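Local coordinates for protein Methylcobalamin\: coenzyme M methyltransferase (Methanosarcina mazei, PDB 4AY7) that catalyses methyl transfer from a methylated corrinoid to coenzyme M, a zinc-dependent step of methanogenesis, at residues Leu87-Ala90 against Glu94-Met97; Gly128-Val133 against Ile193-Ala198; Ala118-Asp123 against Thr189-Ile194; Glu43-Asp46 against Pro51-Glu54. All coordinates share one frame; numbering follows the deposited sequence.

Interaction 1 (Leu87-Ala90 against Glu94-Met97); sequences LVEA and EINM
One face of the Glu89 carboxylate rests on Ile95, whose CG1 stands almost on the normal to the carboxylate plane at its carbon, 3.8 Å from Glu89 CD, while the two oxygens are turned to polar partners: OE1 to a salt bridge with Arg129, OE2 to a water. The contact sets helix 86-90 of this TIM-barrel protein, a member of the uroporphyrinogen decarboxylase family, against the first strand of the small antiparallel pair 94-96 and 105-108. Glu89 reaches over Ile95 as an extended chain, its chi1 of 179° swinging CG to the far side from the backbone N, and its aliphatic part does much of the touching: CB comes within 3.6 Å of Ile95 CG1. The CA-CB bond of Ile95 points toward the helix, and its side chain also meets Val88, though more loosely, with CD1 4.4 Å from Val88 CG2. Val106, on the partner strand, touches both Val88 and Ile95 and so continues the apolar layer. No direct hydrogen bond joins the two segments. The polar link is made by the water, which lies on the same side of the carboxylate plane as Ile95, 2.7 Å from Glu89 OE2, and accepts the N-H of Ile95 at 3.1 Å from that N.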
loop_
_atom_site.group_PDB
_atom_site.type_symbol
_atom_site.label_atom_id
_atom_site.label_comp_id
_atom_site.label_asym_id
_atom_site.label_seq_id
_atom_site.Cartn_x
_atom_site.Cartn_y
_atom_site.Cartn_z
ATOM N N LEU A 87 -9.269 5.280 6.664
ATOM C CA LEU A 87 -8.989 6.614 7.124
ATOM C C LEU A 87 -10.074 7.549 6.561
ATOM O O LEU A 87 -10.583 8.417 7.246
ATOM C CB LEU A 87 -7.542 7.048 6.700
ATOM C CG LEU A 87 -7.164 8.528 7.060
ATOM C CD1 LEU A 87 -7.393 8.747 8.573
ATOM C CD2 LEU A 87 -5.726 8.838 6.602
ATOM N N VAL A 88 -10.414 7.411 5.288
ATOM C CA VAL A 88 -11.379 8.368 4.702
ATOM C C VAL A 88 -12.758 8.246 5.382
ATOM O O VAL A 88 -13.451 9.267 5.615
ATOM C CB VAL A 88 -11.451 8.233 3.165
ATOM C CG1 VAL A 88 -10.113 8.704 2.556
ATOM C CG2 VAL A 88 -11.690 6.821 2.710
ATOM N N GLU A 89 -13.126 7.039 5.767
ATOM C CA GLU A 89 -14.303 6.823 6.530
ATOM C C GLU A 89 -14.217 7.446 7.911
ATOM O O GLU A 89 -15.218 8.004 8.367
ATOM C CB GLU A 89 -14.548 5.348 6.719
ATOM C CG GLU A 89 -15.775 5.054 7.547
ATOM C CD GLU A 89 -16.115 3.562 7.592
ATOM O OE1 GLU A 89 -15.185 2.786 7.729
ATOM O OE2 GLU A 89 -17.282 3.096 7.528
ATOM N N ALA A 90 -13.121 7.282 8.600
ATOM C CA ALA A 90 -12.902 7.971 9.894
ATOM C C ALA A 90 -12.952 9.490 9.751
ATOM O O ALA A 90 -13.542 10.155 10.608
ATOM C CB ALA A 90 -11.621 7.486 10.521
ATOM N N GLU A 94 -18.705 8.087 3.569
ATOM C CA GLU A 94 -19.613 6.953 3.600
ATOM C C GLU A 94 -19.105 5.870 2.653
ATOM O O GLU A 94 -18.830 6.160 1.514
ATOM C CB GLU A 94 -21.059 7.421 3.293
ATOM C CG GLU A 94 -22.156 6.339 3.046
ATOM C CD GLU A 94 -22.474 5.430 4.234
ATOM O OE1 GLU A 94 -22.193 5.827 5.392
ATOM O OE2 GLU A 94 -23.035 4.300 4.002
ATOM N N ILE A 95 -18.999 4.651 3.138
ATOM C CA ILE A 95 -18.362 3.544 2.409
ATOM C C ILE A 95 -19.361 2.418 2.044
ATOM O O ILE A 95 -20.202 1.996 2.850
ATOM C CB ILE A 95 -17.288 2.924 3.326
ATOM C CG1 ILE A 95 -16.275 3.979 3.833
ATOM C CG2 ILE A 95 -16.568 1.747 2.634
ATOM C CD1 ILE A 95 -15.551 4.772 2.777
ATOM N N ASN A 96 -19.318 1.939 0.796
ATOM C CA ASN A 96 -20.051 0.718 0.407
ATOM C C ASN A 96 -19.102 -0.429 0.762
ATOM O O ASN A 96 -18.061 -0.505 0.214
ATOM C CB ASN A 96 -20.423 0.760 -1.082
ATOM C CG ASN A 96 -21.155 -0.530 -1.543
ATOM O OD1 ASN A 96 -20.764 -1.646 -1.147
ATOM N ND2 ASN A 96 -22.205 -0.397 -2.314
ATOM N N MET A 97 -19.431 -1.273 1.750
ATOM C CA MET A 97 -18.441 -2.230 2.258
ATOM C C MET A 97 -18.170 -3.424 1.297
ATOM O O MET A 97 -17.277 -4.259 1.536
ATOM C CB MET A 97 -18.896 -2.761 3.600
ATOM C CG MET A 97 -18.781 -1.755 4.760
ATOM S SD MET A 97 -17.126 -1.019 4.932
ATOM C CE MET A 97 -16.209 -2.460 5.451
HETATM O O HOH W 1 -19.194 4.342 6.174
#

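Interaction 2 (Gly128-Val133 against Ile193-Ala198); sequences GRIPVV and IIYANA
Tyr195 slides its ring past Ile130, the two side chains passing head to tail so that the CD1-CE1 side of the tyrosine meets both branches of the isoleucine obliquely. CG1 of Ile130 is 4.0 Å from Tyr195 CE1, and CG2 is equally near, also 4.0 Å from that CE1; Tyr195 CD1 is little farther, at 4.1 Å from Ile130 CG1 and CG2. A chi1 of 177°, which turns the ring away from the backbone N, sends it out from helix 178-202 far enough for the phenol oxygen to reach the next turn of the opposing helix. There Val133 lies nearly perpendicular to the tyrosine and sets both methyls against the oxygen: CG1 is 3.5 Å from Tyr195 OH, and CG2 is at 3.5 Å from the same OH. No hydrogen bond spans the segments. Replacing Tyr195 with an alanine would probably open a gap beside Ile130 and leave the methyls of Val133 without the oxygen they pack on. Arg129 occupies the N-cap position of helix 130-144; its O takes the N-H of Val133 at 3.1 Å from that N, and its NH1 hydrogen-bonds the 3-sulfinoalanine at position 83. Helix 86-90 packs on both, with Ala90 on Ile130 and with Val86 and Leu87 on Tyr195. The contact joins helices 130-144 and 178-202, which precede the adjacent barrel strands 150-155 and 206-210.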
loop_
_atom_site.group_PDB
_atom_site.type_symbol
_atom_site.label_atom_id
_atom_site.label_comp_id
_atom_site.label_asym_id
_atom_site.label_seq_id
_atom_site.Cartn_x
_atom_site.Cartn_y
_atom_site.Cartn_z
ATOM N N GLY A 128 -14.582 5.398 13.168
ATOM C CA GLY A 128 -14.636 4.413 12.089
ATOM C C GLY A 128 -14.031 3.102 12.539
ATOM O O GLY A 128 -14.253 2.674 13.658
ATOM N N ARG A 129 -13.227 2.523 11.649
ATOM C CA ARG A 129 -12.587 1.238 11.869
ATOM C C ARG A 129 -11.106 1.379 12.207
ATOM O O ARG A 129 -10.389 0.380 12.275
ATOM C CB ARG A 129 -12.863 0.377 10.662
ATOM C CG ARG A 129 -14.301 0.022 10.450
ATOM C CD ARG A 129 -14.475 -0.755 9.148
ATOM N NE ARG A 129 -14.344 0.087 7.953
ATOM C CZ ARG A 129 -13.530 -0.149 6.950
ATOM N NH1 ARG A 129 -12.785 -1.230 6.946
ATOM N NH2 ARG A 129 -13.501 0.697 5.928
ATOM N N ILE A 130 -10.671 2.589 12.550
ATOM C CA ILE A 130 -9.310 2.792 12.975
ATOM C C ILE A 130 -9.007 1.867 14.138
ATOM O O ILE A 130 -7.990 1.144 14.147
ATOM C CB ILE A 130 -8.964 4.296 13.247
ATOM C CG1 ILE A 130 -8.849 5.003 11.877
ATOM C CG2 ILE A 130 -7.585 4.428 13.937
ATOM C CD1 ILE A 130 -8.590 6.488 11.963
ATOM N N PRO A 131 -9.887 1.820 15.099
ATOM C CA PRO A 131 -9.598 0.894 16.173
ATOM C C PRO A 131 -9.612 -0.615 15.810
ATOM O O PRO A 131 -8.975 -1.400 16.529
ATOM C CB PRO A 131 -10.738 1.188 17.169
ATOM C CG PRO A 131 -11.182 2.590 16.857
ATOM C CD PRO A 131 -11.130 2.584 15.361
ATOM N N VAL A 132 -10.279 -1.020 14.734
ATOM C CA VAL A 132 -10.197 -2.406 14.265
ATOM C C VAL A 132 -8.761 -2.708 13.742
ATOM O O VAL A 132 -8.169 -3.750 14.096
ATOM C CB VAL A 132 -11.181 -2.685 13.117
ATOM C CG1 VAL A 132 -11.118 -4.132 12.728
ATOM C CG2 VAL A 132 -12.639 -2.452 13.571
ATOM N N VAL A 133 -8.229 -1.792 12.920
ATOM C CA VAL A 133 -6.900 -1.952 12.371
ATOM C C VAL A 133 -5.834 -1.940 13.457
ATOM O O VAL A 133 -4.979 -2.826 13.471
ATOM C CB VAL A 133 -6.581 -0.857 11.343
ATOM C CG1 VAL A 133 -5.115 -1.010 10.876
ATOM C CG2 VAL A 133 -7.538 -1.021 10.146
ATOM N N ILE A 193 -0.850 11.391 8.508
ATOM C CA ILE A 193 0.335 11.231 9.348
ATOM C C ILE A 193 -0.114 10.705 10.715
ATOM O O ILE A 193 0.509 9.774 11.300
ATOM C CB ILE A 193 1.039 12.590 9.493
ATOM C CG1 ILE A 193 1.677 12.926 8.182
ATOM C CG2 ILE A 193 1.970 12.583 10.679
ATOM C CD1 ILE A 193 2.119 14.357 8.104
ATOM N N ILE A 194 -1.203 11.271 11.217
ATOM C CA ILE A 194 -1.748 10.846 12.522
ATOM C C ILE A 194 -2.056 9.333 12.518
ATOM O O ILE A 194 -1.728 8.614 13.460
ATOM C CB ILE A 194 -2.986 11.639 12.938
ATOM C CG1 ILE A 194 -2.616 13.112 13.270
ATOM C CG2 ILE A 194 -3.703 10.948 14.133
ATOM C CD1 ILE A 194 -3.753 14.127 13.275
ATOM N N TYR A 195 -2.762 8.885 11.503
ATOM C CA TYR A 195 -3.165 7.446 11.409
ATOM C C TYR A 195 -1.952 6.560 11.203
ATOM O O TYR A 195 -1.778 5.542 11.881
ATOM C CB TYR A 195 -4.120 7.284 10.247
ATOM C CG TYR A 195 -4.580 5.851 9.958
ATOM C CD1 TYR A 195 -4.830 4.946 10.983
ATOM C CD2 TYR A 195 -4.772 5.425 8.660
ATOM C CE1 TYR A 195 -5.258 3.642 10.725
ATOM C CE2 TYR A 195 -5.270 4.136 8.363
ATOM C CZ TYR A 195 -5.488 3.241 9.414
ATOM O OH TYR A 195 -5.901 1.964 9.172
ATOM N N ALA A 196 -1.075 6.965 10.293
ATOM C CA ALA A 196 0.174 6.202 10.038
ATOM C C ALA A 196 0.995 5.997 11.337
ATOM O O ALA A 196 1.360 4.886 11.662
ATOM C CB ALA A 196 1.017 6.917 8.968
ATOM N N ASN A 197 1.259 7.066 12.084
ATOM C CA ASN A 197 1.926 6.938 13.339
ATOM C C ASN A 197 1.268 6.104 14.362
ATOM O O ASN A 197 1.949 5.442 15.179
ATOM C CB ASN A 197 2.371 8.322 13.892
ATOM C CG ASN A 197 3.549 8.933 13.122
ATOM O OD1 ASN A 197 4.406 8.230 12.690
ATOM N ND2 ASN A 197 3.569 10.259 12.955
ATOM N N ALA A 198 -0.082 6.118 14.376
ATOM C CA ALA A 198 -0.812 5.199 15.212
ATOM C C ALA A 198 -0.561 3.766 14.849
ATOM O O ALA A 198 -0.467 2.925 15.752
ATOM C CB ALA A 198 -2.330 5.462 15.192
#

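Interaction 3 (Ala118-Asp123 against Thr189-Ile194); sequences AAVPAD and TEASII
Glu190 is the first residue of helix segment 189-194 to meet the loop, laying its extended side chain at a slant over Val120. Contact runs along the glutamate from CG, 3.7 Å from Val120 CG2, to the carboxylate, whose OE2 comes to 3.3 Å from the same CG2. This is an oxygen against a methyl and not a hydrogen bond; the aliphatic stem provides the apolar part. Ala191 follows with a small surface: its CB is 4.1 Å from Val120 CG2, and its short side chain lets the valine come close to the helix backbone, CG2 lying 3.9 Å from Ala191 N. One turn beyond Glu190, the ends of Ile194 and Val120 meet, with Ile194 CD1 3.9 Å from Val120 CG1. The valine serves both ends because its chi1 of -178° sets CG1 opposite the backbone N, directing that branch to Ile194 and the other to Glu190 and Ala191. Ile187, one turn before Glu190, also touches Val120, so one loop residue packs against four positions, 187, 190, 191 and 194, along the same helix. This is plain packing, away from the coenzyme M and metal sites, of the long connection between strand 105-108 and helix 130-144 against helix 178-202 of the TIM barrel.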
loop_
_atom_site.group_PDB
_atom_site.type_symbol
_atom_site.label_atom_id
_atom_site.label_comp_id
_atom_site.label_asym_id
_atom_site.label_seq_id
_atom_site.Cartn_x
_atom_site.Cartn_y
_atom_site.Cartn_z
ATOM N N ALA A 118 -14.300 21.705 7.705
ATOM C CA ALA A 118 -13.422 20.523 7.487
ATOM C C ALA A 118 -12.202 20.627 8.321
ATOM O O ALA A 118 -11.533 21.674 8.272
ATOM C CB ALA A 118 -13.025 20.420 6.038
ATOM N N ALA A 119 -11.906 19.611 9.109
ATOM C CA ALA A 119 -10.734 19.645 9.983
ATOM C C ALA A 119 -10.381 18.190 10.273
ATOM O O ALA A 119 -11.159 17.301 10.059
ATOM C CB ALA A 119 -11.047 20.391 11.292
ATOM N N VAL A 120 -9.255 17.943 10.855
ATOM C CA VAL A 120 -9.051 16.636 11.378
ATOM C C VAL A 120 -9.701 16.575 12.752
ATOM O O VAL A 120 -9.271 17.285 13.632
ATOM C CB VAL A 120 -7.582 16.350 11.507
ATOM C CG1 VAL A 120 -7.377 14.934 12.015
ATOM C CG2 VAL A 120 -6.918 16.543 10.151
ATOM N N PRO A 121 -10.652 15.684 12.948
ATOM C CA PRO A 121 -11.289 15.550 14.256
ATOM C C PRO A 121 -10.334 15.163 15.392
ATOM O O PRO A 121 -9.383 14.434 15.169
ATOM C CB PRO A 121 -12.421 14.517 14.012
ATOM C CG PRO A 121 -12.173 13.909 12.653
ATOM C CD PRO A 121 -10.939 14.536 12.067
ATOM N N ALA A 122 -10.533 15.752 16.579
ATOM C CA ALA A 122 -9.604 15.592 17.660
ATOM C C ALA A 122 -9.548 14.147 18.065
ATOM O O ALA A 122 -8.508 13.664 18.557
ATOM C CB ALA A 122 -9.963 16.460 18.856
ATOM N N ASP A 123 -10.612 13.409 17.793
ATOM C CA ASP A 123 -10.648 12.036 18.190
ATOM C C ASP A 123 -10.600 11.056 17.014
ATOM O O ASP A 123 -11.171 9.948 17.098
ATOM C CB ASP A 123 -11.899 11.782 19.015
ATOM C CG ASP A 123 -13.176 11.989 18.201
ATOM O OD1 ASP A 123 -13.141 12.648 17.116
ATOM O OD2 ASP A 123 -14.230 11.502 18.629
ATOM N N THR A 189 -3.248 15.397 4.564
ATOM C CA THR A 189 -1.890 14.984 4.928
ATOM C C THR A 189 -1.761 14.875 6.438
ATOM O O THR A 189 -1.177 13.904 6.935
ATOM C CB THR A 189 -0.837 15.909 4.296
ATOM O OG1 THR A 189 -1.063 15.868 2.892
ATOM C CG2 THR A 189 0.631 15.528 4.598
ATOM N N GLU A 190 -2.387 15.814 7.142
ATOM C CA GLU A 190 -2.350 15.828 8.565
ATOM C C GLU A 190 -2.997 14.541 9.114
ATOM O O GLU A 190 -2.492 13.918 10.025
ATOM C CB GLU A 190 -3.096 17.073 9.060
ATOM C CG GLU A 190 -3.261 17.225 10.554
ATOM C CD GLU A 190 -4.026 18.530 10.921
ATOM O OE1 GLU A 190 -3.760 19.600 10.271
ATOM O OE2 GLU A 190 -4.893 18.494 11.866
ATOM N N ALA A 191 -4.180 14.241 8.618
ATOM C CA ALA A 191 -4.927 13.049 9.072
ATOM C C ALA A 191 -4.088 11.814 8.755
ATOM O O ALA A 191 -4.019 10.873 9.541
ATOM C CB ALA A 191 -6.332 12.942 8.387
ATOM N N SER A 192 -3.487 11.794 7.586
ATOM C CA SER A 192 -2.683 10.619 7.129
ATOM C C SER A 192 -1.526 10.338 8.078
ATOM O O SER A 192 -1.278 9.202 8.456
ATOM C CB SER A 192 -2.189 10.850 5.675
ATOM O OG SER A 192 -3.313 10.667 4.786
ATOM N N ILE A 193 -0.850 11.391 8.508
ATOM C CA ILE A 193 0.335 11.231 9.348
ATOM C C ILE A 193 -0.114 10.705 10.715
ATOM O O ILE A 193 0.509 9.774 11.300
ATOM C CB ILE A 193 1.039 12.590 9.493
ATOM C CG1 ILE A 193 1.677 12.926 8.182
ATOM C CG2 ILE A 193 1.970 12.583 10.679
ATOM C CD1 ILE A 193 2.119 14.357 8.104
ATOM N N ILE A 194 -1.203 11.271 11.217
ATOM C CA ILE A 194 -1.748 10.846 12.522
ATOM C C ILE A 194 -2.056 9.333 12.518
ATOM O O ILE A 194 -1.728 8.614 13.460
ATOM C CB ILE A 194 -2.986 11.639 12.938
ATOM C CG1 ILE A 194 -2.616 13.112 13.270
ATOM C CG2 ILE A 194 -3.703 10.948 14.133
ATOM C CD1 ILE A 194 -3.753 14.127 13.275
#

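Interaction 4 (Glu43-Asp46 against Pro51-Glu54); sequences ELMD and PWPE
Met45 holds its terminal methyl over the face of the Trp52 indole: CE stands 3.4 Å from the centroid of the five-membered ring, 7° off the ring normal. This is a CH-pi contact centred on the five-membered ring, with CE 3.5 Å from Trp52 CD2. The sulfur follows over the same face, with SD 4.5 Å from that five-membered-ring centroid, which makes the pair a Met-aromatic contact as well. An extended chain (chi2 174°) carries SD out from helix 42-48 past Pro51, and on the way Met45 CB packs 3.8 Å from Pro51 CA. The sulfur also accepts a weak but nearly straight hydrogen bond, the N-H of Trp52 pointing at it with an angle of 168° and Trp52 N 3.7 Å from Met45 SD. The backbone N-H and the ring of Trp52 thus both meet the end of Met45. A serine in place of Trp52 would probably leave the Met45 methyl free to turn and strip packing from Gln38 and Gln103, the coenzyme M-binding glutamines beside the indole. His56 and Tyr82 also meet the indole with their rings, and Leu65 of helix 59-71 touches both Met45 and Trp52, so the contact ties helix 42-48 and the loop before helix 54-57 to helix 59-71.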
loop_
_atom_site.group_PDB
_atom_site.type_symbol
_atom_site.label_atom_id
_atom_site.label_comp_id
_atom_site.label_asym_id
_atom_site.label_seq_id
_atom_site.Cartn_x
_atom_site.Cartn_y
_atom_site.Cartn_z
ATOM N N GLU A 43 -9.504 -17.788 -1.659
ATOM C CA GLU A 43 -9.102 -19.167 -1.269
ATOM C C GLU A 43 -8.832 -19.216 0.248
ATOM O O GLU A 43 -9.282 -20.154 0.943
ATOM C CB GLU A 43 -7.909 -19.686 -2.057
ATOM C CG GLU A 43 -7.417 -21.088 -1.605
ATOM C CD GLU A 43 -6.428 -21.807 -2.560
ATOM O OE1 GLU A 43 -6.073 -21.303 -3.678
ATOM O OE2 GLU A 43 -6.017 -22.943 -2.168
ATOM N N LEU A 44 -8.161 -18.202 0.766
ATOM C CA LEU A 44 -7.765 -18.162 2.186
ATOM C C LEU A 44 -8.966 -17.704 3.040
ATOM O O LEU A 44 -9.205 -18.254 4.139
ATOM C CB LEU A 44 -6.516 -17.302 2.411
ATOM C CG LEU A 44 -5.253 -17.978 1.853
ATOM C CD1 LEU A 44 -4.029 -17.144 2.148
ATOM C CD2 LEU A 44 -5.113 -19.439 2.351
ATOM N N MET A 45 -9.795 -16.812 2.494
ATOM C CA MET A 45 -11.041 -16.431 3.207
ATOM C C MET A 45 -11.815 -17.708 3.500
ATOM O O MET A 45 -12.261 -17.868 4.607
ATOM C CB MET A 45 -11.952 -15.517 2.395
ATOM C CG MET A 45 -11.353 -14.143 2.141
ATOM S SD MET A 45 -12.480 -13.303 1.030
ATOM C CE MET A 45 -11.426 -12.009 0.296
ATOM N N ASP A 46 -11.986 -18.546 2.489
ATOM C CA ASP A 46 -12.683 -19.841 2.635
ATOM C C ASP A 46 -12.007 -20.794 3.641
ATOM O O ASP A 46 -12.687 -21.332 4.491
ATOM C CB ASP A 46 -12.844 -20.504 1.254
ATOM C CG ASP A 46 -13.951 -19.843 0.433
ATOM O OD1 ASP A 46 -14.602 -18.886 0.925
ATOM O OD2 ASP A 46 -14.220 -20.268 -0.697
ATOM N N PRO A 51 -14.129 -14.291 5.697
ATOM C CA PRO A 51 -14.501 -13.602 4.454
ATOM C C PRO A 51 -14.579 -12.066 4.605
ATOM O O PRO A 51 -14.861 -11.567 5.677
ATOM C CB PRO A 51 -15.876 -14.147 4.166
ATOM C CG PRO A 51 -16.464 -14.359 5.525
ATOM C CD PRO A 51 -15.303 -14.928 6.320
ATOM N N TRP A 52 -14.410 -11.375 3.493
ATOM C CA TRP A 52 -14.936 -10.019 3.353
ATOM C C TRP A 52 -16.428 -10.166 3.245
ATOM O O TRP A 52 -16.943 -11.156 2.681
ATOM C CB TRP A 52 -14.461 -9.377 2.059
ATOM C CG TRP A 52 -12.959 -9.157 1.897
ATOM C CD1 TRP A 52 -11.939 -9.355 2.847
ATOM C CD2 TRP A 52 -12.289 -8.659 0.706
ATOM N NE1 TRP A 52 -10.724 -9.004 2.328
ATOM C CE2 TRP A 52 -10.854 -8.605 1.029
ATOM C CE3 TRP A 52 -12.706 -8.310 -0.575
ATOM C CZ2 TRP A 52 -9.930 -8.231 0.126
ATOM C CZ3 TRP A 52 -11.730 -7.937 -1.501
ATOM C CH2 TRP A 52 -10.378 -7.831 -1.137
ATOM N N PRO A 53 -17.176 -9.169 3.736
ATOM C CA PRO A 53 -16.754 -7.937 4.377
ATOM C C PRO A 53 -16.427 -8.020 5.850
ATOM O O PRO A 53 -15.848 -7.077 6.381
ATOM C CB PRO A 53 -17.972 -7.021 4.204
ATOM C CG PRO A 53 -19.102 -7.924 4.092
ATOM C CD PRO A 53 -18.590 -9.116 3.332
ATOM N N GLU A 54 -16.775 -9.109 6.513
ATOM C CA GLU A 54 -16.541 -9.228 7.930
ATOM C C GLU A 54 -15.136 -9.094 8.354
ATOM O O GLU A 54 -14.891 -8.586 9.466
ATOM C CB GLU A 54 -17.041 -10.579 8.468
ATOM C CG GLU A 54 -18.563 -10.719 8.396
ATOM C CD GLU A 54 -18.987 -11.591 7.194
ATOM O OE1 GLU A 54 -18.472 -11.361 6.027
ATOM O OE2 GLU A 54 -19.802 -12.534 7.432
#

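Along the chain interaction 4 comes first, then interaction 1, while interactions 2 and 3 both close on helix 178-202 and share Ile193 and Ile194. Their centres lie about 11 Å apart, and those of interactions 1 and 2 about 13 Å. The latter two are joined by packing of Leu87 on Tyr195 and of Ala90 on Ile130, and by the salt bridge of Glu89 with Arg129. Interaction 3, on the outer side of the barrel, is about 31 Å from interaction 4, centre to centre. Interaction 4 lies beside the coenzyme M-binding glutamines and touches interaction 1 through Pro53 and Met97, so interactions 4, 1 and 2 touch in turn, and interaction 3 shares helix 178-202 with interaction 2.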